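Endonuclease V (Streptomyces avermitilis, PDB 3GOC) probably repairs deaminated DNA as a magnesium-dependent endonuclease, nicking the strand at the second phosphodiester bond 3' to a deoxyinosine. Local coordinates at residues 72-81 with 95-106. Numbering follows the deposited sequence.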
ATOM      1  N   ALA A  72       7.177   4.196 -18.554  1.00  6.62           N
ATOM      2  CA  ALA A  72       6.784   3.893 -19.929  1.00  7.74           C
ATOM      3  C   ALA A  72       5.316   4.217 -20.151  1.00  7.31           C
ATOM      4  O   ALA A  72       4.529   4.230 -19.209  1.00  8.31           O
ATOM      5  CB  ALA A  72       7.037   2.422 -20.226  1.00  7.73           C
ATOM      6  N   GLU A  73       4.951   4.486 -21.399  1.00  8.26           N
ATOM      7  CA  GLU A  73       3.561   4.781 -21.727  1.00  8.59           C
ATOM      8  C   GLU A  73       3.298   4.484 -23.192  1.00 10.00           C
ATOM      9  O   GLU A  73       4.218   4.480 -24.008  1.00 10.63           O
ATOM     10  CB  GLU A  73       3.233   6.246 -21.425  1.00 14.80           C
ATOM     11  CG  GLU A  73       4.065   7.247 -22.194  1.00 18.10           C
ATOM     12  CD  GLU A  73       3.742   8.683 -21.817  1.00 27.49           C
ATOM     13  OE1 GLU A  73       3.747   8.996 -20.608  1.00 31.57           O
ATOM     14  OE2 GLU A  73       3.483   9.495 -22.731  1.00 33.95           O
ATOM     15  N   ALA A  74       2.037   4.219 -23.520  1.00  6.98           N
ATOM     16  CA  ALA A  74       1.658   3.921 -24.894  1.00  7.32           C
ATOM     17  C   ALA A  74       0.165   4.139 -25.068  1.00  7.47           C
ATOM     18  O   ALA A  74      -0.594   4.045 -24.109  1.00  8.13           O
ATOM     19  CB  ALA A  74       2.015   2.478 -25.236  1.00 10.51           C
ATOM     20  N   THR A  75      -0.249   4.452 -26.288  1.00  9.09           N
ATOM     21  CA  THR A  75      -1.662   4.642 -26.578  1.00  5.30           C
ATOM     22  C   THR A  75      -1.997   3.913 -27.869  1.00  6.61           C
ATOM     23  O   THR A  75      -1.109   3.523 -28.631  1.00  9.25           O
ATOM     24  CB  THR A  75      -2.034   6.137 -26.749  1.00  5.54           C
ATOM     25  OG1 THR A  75      -1.269   6.704 -27.820  1.00  8.83           O
ATOM     26  CG2 THR A  75      -1.777   6.906 -25.469  1.00  8.47           C
ATOM     27  N   ALA A  76      -3.288   3.722 -28.101  1.00  7.04           N
ATOM     28  CA  ALA A  76      -3.759   3.062 -29.308  1.00  6.69           C
ATOM     29  C   ALA A  76      -5.118   3.645 -29.660  1.00  5.55           C
ATOM     30  O   ALA A  76      -5.881   4.038 -28.778  1.00  7.08           O
ATOM     31  CB  ALA A  76      -3.876   1.562 -29.081  1.00  7.38           C
ATOM     32  N   VAL A  77      -5.401   3.718 -30.954  1.00  6.16           N
ATOM     33  CA  VAL A  77      -6.669   4.240 -31.441  1.00  8.54           C
ATOM     34  C   VAL A  77      -7.408   3.068 -32.065  1.00  9.54           C
ATOM     35  O   VAL A  77      -6.824   2.319 -32.846  1.00  9.80           O
ATOM     36  CB  VAL A  77      -6.449   5.322 -32.512  1.00  7.27           C
ATOM     37  CG1 VAL A  77      -7.784   5.783 -33.057  1.00 14.79           C
ATOM     38  CG2 VAL A  77      -5.686   6.498 -31.912  1.00 14.31           C
ATOM     39  N   GLY A  78      -8.678   2.892 -31.719  1.00  6.62           N
ATOM     40  CA  GLY A  78      -9.414   1.778 -32.286  1.00  7.64           C
ATOM     41  C   GLY A  78     -10.856   2.066 -32.649  1.00  5.71           C
ATOM     42  O   GLY A  78     -11.424   3.078 -32.243  1.00  9.00           O
ATOM     43  N   GLU A  79     -11.437   1.176 -33.444  1.00  7.35           N
ATOM     44  CA  GLU A  79     -12.834   1.292 -33.830  1.00  7.54           C
ATOM     45  C   GLU A  79     -13.635   0.721 -32.663  1.00  6.21           C
ATOM     46  O   GLU A  79     -13.300  -0.347 -32.149  1.00  9.54           O
ATOM     47  CB  GLU A  79     -13.112   0.457 -35.082  1.00 11.78           C
ATOM     48  CG  GLU A  79     -12.489   0.992 -36.361  1.00 15.85           C
ATOM     49  CD  GLU A  79     -12.657   0.030 -37.522  1.00 23.85           C
ATOM     50  OE1 GLU A  79     -13.716  -0.630 -37.593  1.00 28.97           O
ATOM     51  OE2 GLU A  79     -11.743  -0.057 -38.373  1.00 33.35           O
ATOM     52  N   VAL A  80     -14.673   1.432 -32.229  1.00  7.21           N
ATOM     53  CA  VAL A  80     -15.499   0.924 -31.140  1.00  6.88           C
ATOM     54  C   VAL A  80     -16.021  -0.422 -31.633  1.00  8.72           C
ATOM     55  O   VAL A  80     -16.654  -0.516 -32.687  1.00 10.21           O
ATOM     56  CB  VAL A  80     -16.641   1.897 -30.817  1.00  6.95           C
ATOM     57  CG1 VAL A  80     -17.597   1.270 -29.811  1.00  5.82           C
ATOM     58  CG2 VAL A  80     -16.054   3.183 -30.255  1.00  9.13           C
ATOM     59  N   SER A  81     -15.743  -1.468 -30.861  1.00  9.06           N
ATOM     60  CA  SER A  81     -16.090  -2.827 -31.263  1.00  5.99           C
ATOM     61  C   SER A  81     -17.397  -3.464 -30.805  1.00  8.21           C
ATOM     62  O   SER A  81     -17.600  -4.664 -31.004  1.00  9.52           O
ATOM     63  CB  SER A  81     -14.930  -3.753 -30.896  1.00  9.11           C
ATOM     64  OG  SER A  81     -14.514  -3.524 -29.563  1.00  9.14           O
ATOM     65  N   PRO A  95     -10.243  -4.659 -27.356  1.00  5.33           N
ATOM     66  CA  PRO A  95      -9.241  -4.759 -28.424  1.00  4.14           C
ATOM     67  C   PRO A  95      -8.232  -3.606 -28.426  1.00  4.08           C
ATOM     68  O   PRO A  95      -7.030  -3.801 -28.647  1.00  6.88           O
ATOM     69  CB  PRO A  95     -10.092  -4.776 -29.693  1.00  6.57           C
ATOM     70  CG  PRO A  95     -11.354  -5.443 -29.242  1.00  8.41           C
ATOM     71  CD  PRO A  95     -11.607  -4.791 -27.897  1.00  6.48           C
ATOM     72  N   THR A  96      -8.726  -2.401 -28.169  1.00  4.67           N
ATOM     73  CA  THR A  96      -7.871  -1.220 -28.167  1.00  3.66           C
ATOM     74  C   THR A  96      -6.982  -1.167 -26.927  1.00  6.05           C
ATOM     75  O   THR A  96      -5.843  -0.708 -26.996  1.00  6.04           O
ATOM     76  CB  THR A  96      -8.727   0.062 -28.286  1.00  4.16           C
ATOM     77  OG1 THR A  96      -9.537  -0.027 -29.466  1.00  5.51           O
ATOM     78  CG2 THR A  96      -7.843   1.292 -28.403  1.00  6.17           C
ATOM     79  N   VAL A  97      -7.502  -1.637 -25.797  1.00  6.39           N
ATOM     80  CA  VAL A  97      -6.728  -1.668 -24.558  1.00  5.62           C
ATOM     81  C   VAL A  97      -5.589  -2.675 -24.724  1.00  6.82           C
ATOM     82  O   VAL A  97      -4.450  -2.416 -24.318  1.00  5.66           O
ATOM     83  CB  VAL A  97      -7.611  -2.078 -23.353  1.00  5.65           C
ATOM     84  CG1 VAL A  97      -6.751  -2.277 -22.108  1.00  9.37           C
ATOM     85  CG2 VAL A  97      -8.652  -0.999 -23.093  1.00  7.72           C
ATOM     86  N   LEU A  98      -5.897  -3.825 -25.319  1.00  6.00           N
ATOM     87  CA  LEU A  98      -4.869  -4.842 -25.543  1.00  4.78           C
ATOM     88  C   LEU A  98      -3.780  -4.270 -26.446  1.00  7.10           C
ATOM     89  O   LEU A  98      -2.599  -4.544 -26.251  1.00  7.55           O
ATOM     90  CB  LEU A  98      -5.484  -6.094 -26.185  1.00  5.06           C
ATOM     91  CG  LEU A  98      -6.407  -6.923 -25.281  1.00  3.82           C
ATOM     92  CD1 LEU A  98      -7.083  -8.001 -26.111  1.00  9.41           C
ATOM     93  CD2 LEU A  98      -5.615  -7.538 -24.135  1.00  9.24           C
ATOM     94  N   ALA A  99      -4.180  -3.457 -27.422  1.00  6.63           N
ATOM     95  CA  ALA A  99      -3.227  -2.851 -28.349  1.00  8.91           C
ATOM     96  C   ALA A  99      -2.302  -1.858 -27.646  1.00  9.09           C
ATOM     97  O   ALA A  99      -1.102  -1.790 -27.936  1.00  7.91           O
ATOM     98  CB  ALA A  99      -3.973  -2.162 -29.489  1.00  7.55           C
ATOM     99  N   ALA A 100      -2.853  -1.073 -26.728  1.00  7.19           N
ATOM    100  CA  ALA A 100      -2.033  -0.109 -26.004  1.00  4.95           C
ATOM    101  C   ALA A 100      -1.022  -0.855 -25.140  1.00  7.56           C
ATOM    102  O   ALA A 100       0.145  -0.469 -25.067  1.00  6.81           O
ATOM    103  CB  ALA A 100      -2.910   0.802 -25.136  1.00  8.43           C
ATOM    104  N   LEU A 101      -1.464  -1.923 -24.478  1.00  5.73           N
ATOM    105  CA  LEU A 101      -0.547  -2.697 -23.638  1.00  6.59           C
ATOM    106  C   LEU A 101       0.539  -3.330 -24.495  1.00  5.67           C
ATOM    107  O   LEU A 101       1.716  -3.334 -24.123  1.00  7.78           O
ATOM    108  CB  LEU A 101      -1.312  -3.790 -22.879  1.00  4.03           C
ATOM    109  CG  LEU A 101      -2.241  -3.298 -21.764  1.00  6.26           C
ATOM    110  CD1 LEU A 101      -3.191  -4.418 -21.387  1.00 11.11           C
ATOM    111  CD2 LEU A 101      -1.431  -2.846 -20.552  1.00  6.29           C
ATOM    112  N   ASP A 102       0.149  -3.859 -25.650  1.00  6.16           N
ATOM    113  CA  ASP A 102       1.116  -4.496 -26.547  1.00  6.91           C
ATOM    114  C   ASP A 102       2.150  -3.509 -27.072  1.00  7.98           C
ATOM    115  O   ASP A 102       3.262  -3.898 -27.432  1.00 12.29           O
ATOM    116  CB  ASP A 102       0.406  -5.159 -27.732  1.00  7.03           C
ATOM    117  CG  ASP A 102      -0.342  -6.418 -27.334  1.00 17.18           C
ATOM    118  OD1 ASP A 102      -0.008  -7.007 -26.285  1.00 22.05           O
ATOM    119  OD2 ASP A 102      -1.253  -6.831 -28.085  1.00 19.94           O
ATOM    120  N   ALA A 103       1.782  -2.231 -27.117  1.00  5.80           N
ATOM    121  CA  ALA A 103       2.682  -1.197 -27.612  1.00  6.67           C
ATOM    122  C   ALA A 103       3.726  -0.771 -26.585  1.00  7.47           C
ATOM    123  O   ALA A 103       4.665  -0.046 -26.913  1.00 11.03           O
ATOM    124  CB  ALA A 103       1.881   0.013 -28.071  1.00 11.06           C
ATOM    125  N   LEU A 104       3.563  -1.215 -25.343  1.00  7.64           N
ATOM    126  CA  LEU A 104       4.516  -0.873 -24.292  1.00  9.51           C
ATOM    127  C   LEU A 104       5.840  -1.581 -24.523  1.00  7.47           C
ATOM    128  O   LEU A 104       5.885  -2.670 -25.086  1.00  8.21           O
ATOM    129  CB  LEU A 104       3.980  -1.280 -22.923  1.00  7.84           C
ATOM    130  CG  LEU A 104       2.791  -0.494 -22.367  1.00  6.99           C
ATOM    131  CD1 LEU A 104       2.260  -1.203 -21.132  1.00  6.05           C
ATOM    132  CD2 LEU A 104       3.213   0.934 -22.039  1.00  9.04           C
ATOM    133  N   PRO A 105       6.940  -0.965 -24.083  1.00  5.57           N
ATOM    134  CA  PRO A 105       8.275  -1.546 -24.244  1.00  7.67           C
ATOM    135  C   PRO A 105       8.640  -2.492 -23.104  1.00 10.48           C
ATOM    136  O   PRO A 105       9.717  -3.083 -23.099  1.00  9.51           O
ATOM    137  CB  PRO A 105       9.172  -0.317 -24.277  1.00  7.83           C
ATOM    138  CG  PRO A 105       8.504   0.581 -23.292  1.00  8.98           C
ATOM    139  CD  PRO A 105       7.029   0.438 -23.641  1.00  7.31           C
ATOM    140  N   CYS A 106       7.742  -2.633 -22.136  1.00  7.54           N
ATOM    141  CA  CYS A 106       7.996  -3.506 -21.001  1.00  7.20           C
ATOM    142  C   CYS A 106       6.690  -4.118 -20.496  1.00 10.14           C
ATOM    143  O   CYS A 106       5.595  -3.673 -20.857  1.00  9.94           O
ATOM    144  CB  CYS A 106       8.640  -2.705 -19.862  1.00  6.03           C
ATOM    145  SG  CYS A 106       7.566  -1.370 -19.220  1.00  9.99           S
TER
HETATM  146  O   HOH W   1     -11.733  -1.647 -29.155  1.00  8.10           O
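Ala72 CB meets CG and CD of Pro105, 3.9 Å from each, with Cys106 SG nearby. With CG anti to its own carbonyl carbon (chi1 -70°), Leu104 brings CD2 between Glu73 C and Ala74 CB, 3.7 Å from each. Ala74 CB also touches Ala103 CB, and at 3.5 Å from Ala100 O it abuts helix backbone. One turn back the pattern recurs: Ala76 CB lies 3.7 Å from Ala99 CB and from Thr96 O. Such small side chains are consistent with the axes of strand 72-79 and helix 95-102 approaching to 6.5 Å, their N-to-C directions 146° apart. Thr96 divides its branches between two strand residues: CG2, anti to its own N, lies 3.4 Å from Ala76 O, while OG1 sits over Gly78 CA, where a side chain would clash. OG1 hydrogen-bonds a water that weakly reaches Ser81 OG, whose stronger partner is Phe91 O. A valine in place of Thr96 would probably cost this water its bond to OG1, leaving the weak one to Ser81 OG. Strand 70-79, outermost in the chain's RNase H-like sheet, pairs with strand 55-64; helix 94-102 covers one face, helix 211-228 packs against Thr75 on the other, and helix 126-134 backs Val97 and Leu101.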